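Local coordinates for protein putative c-1-tetrahydrofolate synthase, cytoplasmic (Leishmania major, PDB 4A26) that probably interconverts methylene-, methenyl- and formyl-tetrahydrofolate as a bifunctional, NAD(P)-dependent dehydrogenase and cyclohydrolase of one-carbon metabolism, at residues Val154-Cys159 and Gly232-Asp237. Numbering follows the deposited sequence.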
loop_
_atom_site.group_PDB
_atom_site.type_symbol
_atom_site.label_atom_id
_atom_site.label_comp_id
_atom_site.label_asym_id
_atom_site.label_seq_id
_atom_site.Cartn_x
_atom_site.Cartn_y
_atom_site.Cartn_z
ATOM N N VAL A 154 -16.427 -4.739 -6.112
ATOM C CA VAL A 154 -17.880 -4.877 -5.937
ATOM C C VAL A 154 -18.541 -5.524 -7.161
ATOM O O VAL A 154 -19.460 -6.325 -7.023
ATOM C CB VAL A 154 -18.550 -3.520 -5.614
ATOM C CG1 VAL A 154 -20.068 -3.643 -5.656
ATOM C CG2 VAL A 154 -18.095 -3.015 -4.247
ATOM N N LEU A 155 -18.064 -5.180 -8.351
ATOM C CA LEU A 155 -18.444 -5.891 -9.575
ATOM C C LEU A 155 -18.319 -7.405 -9.415
ATOM O O LEU A 155 -19.214 -8.146 -9.812
ATOM C CB LEU A 155 -17.582 -5.429 -10.759
ATOM C CG LEU A 155 -18.206 -4.465 -11.774
ATOM C CD1 LEU A 155 -19.243 -3.549 -11.143
ATOM C CD2 LEU A 155 -17.101 -3.650 -12.443
ATOM N N LEU A 156 -17.208 -7.851 -8.834
ATOM C CA LEU A 156 -16.959 -9.279 -8.625
ATOM C C LEU A 156 -17.898 -9.863 -7.574
ATOM O O LEU A 156 -18.635 -10.802 -7.854
ATOM C CB LEU A 156 -15.502 -9.517 -8.213
ATOM C CG LEU A 156 -14.430 -9.127 -9.237
ATOM C CD1 LEU A 156 -13.064 -9.108 -8.584
ATOM C CD2 LEU A 156 -14.440 -10.076 -10.424
ATOM N N LYS A 157 -17.868 -9.295 -6.369
ATOM C CA LYS A 157 -18.728 -9.735 -5.265
ATOM C C LYS A 157 -20.180 -9.887 -5.695
ATOM O O LYS A 157 -20.838 -10.876 -5.359
ATOM C CB LYS A 157 -18.677 -8.731 -4.110
ATOM C CG LYS A 157 -17.408 -8.779 -3.268
ATOM C CD LYS A 157 -17.571 -7.936 -2.007
ATOM C CE LYS A 157 -16.512 -8.245 -0.964
ATOM N NZ LYS A 157 -15.206 -7.643 -1.323
ATOM N N ARG A 158 -20.667 -8.893 -6.433
ATOM C CA ARG A 158 -22.064 -8.842 -6.849
ATOM C C ARG A 158 -22.404 -9.779 -8.004
ATOM O O ARG A 158 -23.576 -10.032 -8.257
ATOM C CB ARG A 158 -22.464 -7.405 -7.188
ATOM C CG ARG A 158 -22.770 -6.583 -5.950
ATOM C CD ARG A 158 -23.213 -5.185 -6.299
ATOM N NE ARG A 158 -24.120 -4.641 -5.292
ATOM C CZ ARG A 158 -25.445 -4.774 -5.312
ATOM N NH1 ARG A 158 -26.059 -5.444 -6.286
ATOM N NH2 ARG A 158 -26.166 -4.232 -4.341
ATOM N N CYS A 159 -21.390 -10.281 -8.698
ATOM C CA CYS A 159 -21.581 -11.332 -9.698
ATOM C C CYS A 159 -21.340 -12.724 -9.112
ATOM O O CYS A 159 -21.441 -13.725 -9.820
ATOM C CB CYS A 159 -20.664 -11.103 -10.898
ATOM S SG CYS A 159 -21.188 -9.742 -11.946
ATOM N N GLY A 232 -12.644 -19.935 -18.286
ATOM C CA GLY A 232 -13.507 -19.802 -17.106
ATOM C C GLY A 232 -13.185 -18.599 -16.229
ATOM O O GLY A 232 -13.813 -18.398 -15.187
ATOM N N ALA A 233 -12.216 -17.789 -16.655
ATOM C CA ALA A 233 -11.749 -16.649 -15.865
ATOM C C ALA A 233 -12.771 -15.523 -15.823
ATOM O O ALA A 233 -13.725 -15.501 -16.606
ATOM C CB ALA A 233 -10.431 -16.123 -16.426
ATOM N N ALA A 234 -12.563 -14.596 -14.893
ATOM C CA ALA A 234 -13.356 -13.379 -14.808
ATOM C C ALA A 234 -12.458 -12.232 -15.229
ATOM O O ALA A 234 -11.376 -12.051 -14.663
ATOM C CB ALA A 234 -13.860 -13.164 -13.395
ATOM N N VAL A 235 -12.898 -11.465 -16.224
ATOM C CA VAL A 235 -12.101 -10.368 -16.757
ATOM C C VAL A 235 -12.807 -9.027 -16.572
ATOM O O VAL A 235 -13.921 -8.838 -17.056
ATOM C CB VAL A 235 -11.805 -10.576 -18.255
ATOM C CG1 VAL A 235 -10.915 -9.446 -18.785
ATOM C CG2 VAL A 235 -11.150 -11.925 -18.483
ATOM N N VAL A 236 -12.150 -8.098 -15.873
ATOM C CA VAL A 236 -12.668 -6.734 -15.728
ATOM C C VAL A 236 -11.810 -5.743 -16.513
ATOM O O VAL A 236 -10.642 -5.529 -16.194
ATOM C CB VAL A 236 -12.752 -6.288 -14.256
ATOM C CG1 VAL A 236 -13.494 -4.960 -14.160
ATOM C CG2 VAL A 236 -13.456 -7.341 -13.422
ATOM N N ASP A 237 -12.409 -5.143 -17.538
ATOM C CA ASP A 237 -11.719 -4.204 -18.409
ATOM C C ASP A 237 -11.923 -2.786 -17.886
ATOM O O ASP A 237 -12.996 -2.217 -18.026
ATOM C CB ASP A 237 -12.264 -4.337 -19.839
ATOM C CG ASP A 237 -11.370 -3.687 -20.882
ATOM O OD1 ASP A 237 -10.562 -2.794 -20.547
ATOM O OD2 ASP A 237 -11.475 -4.082 -22.057
#
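In the Rossmann-like NAD(P)-binding domain, L155 and L156 near the C-terminal end of helix 147-159 pack on A234 and V236 of strand 234-237, which lies inside the parallel sheet between strands 213-216 and 269-271. The axes of 154-159 and 234-237 approach to 10.3 Å and their N-to-C directions make 144°, roughly antiparallel, an ordinary helix-on-sheet packing made by apolar side chains. A234 and V236, two residues apart, present their side chains on the helix-facing side of the sheet, whereas V235 between them points away and meets I229 and I270.

V236 uses one methyl for each leucine. CG1, anti to the backbone N (chi1 -171°), reaches CD2 of L155 at 4.2 Å; CG2, beside that N, lies 4.2 Å from CD2 of L156, whose side chain passes at a slant to the valine. L156 leaves the helix without aiming straight at the strand, but with CG anti to its own carbonyl carbon (chi1 -63°) the end of its side chain swings closer, and the same CD2 also meets the strand at A234.

All four touching residues are buried, and neighbouring elements add to the apolar layer: I14 of helix 11-32 and M280 of helix 279-297 lie against L155, while I161 in the following loop touches both L156 and A234. The contact thus seats helix 147-159 on an inner strand of the domain's parallel sheet, and at its A234 end CD2 of L156 stands 4.3 Å from CB of A234.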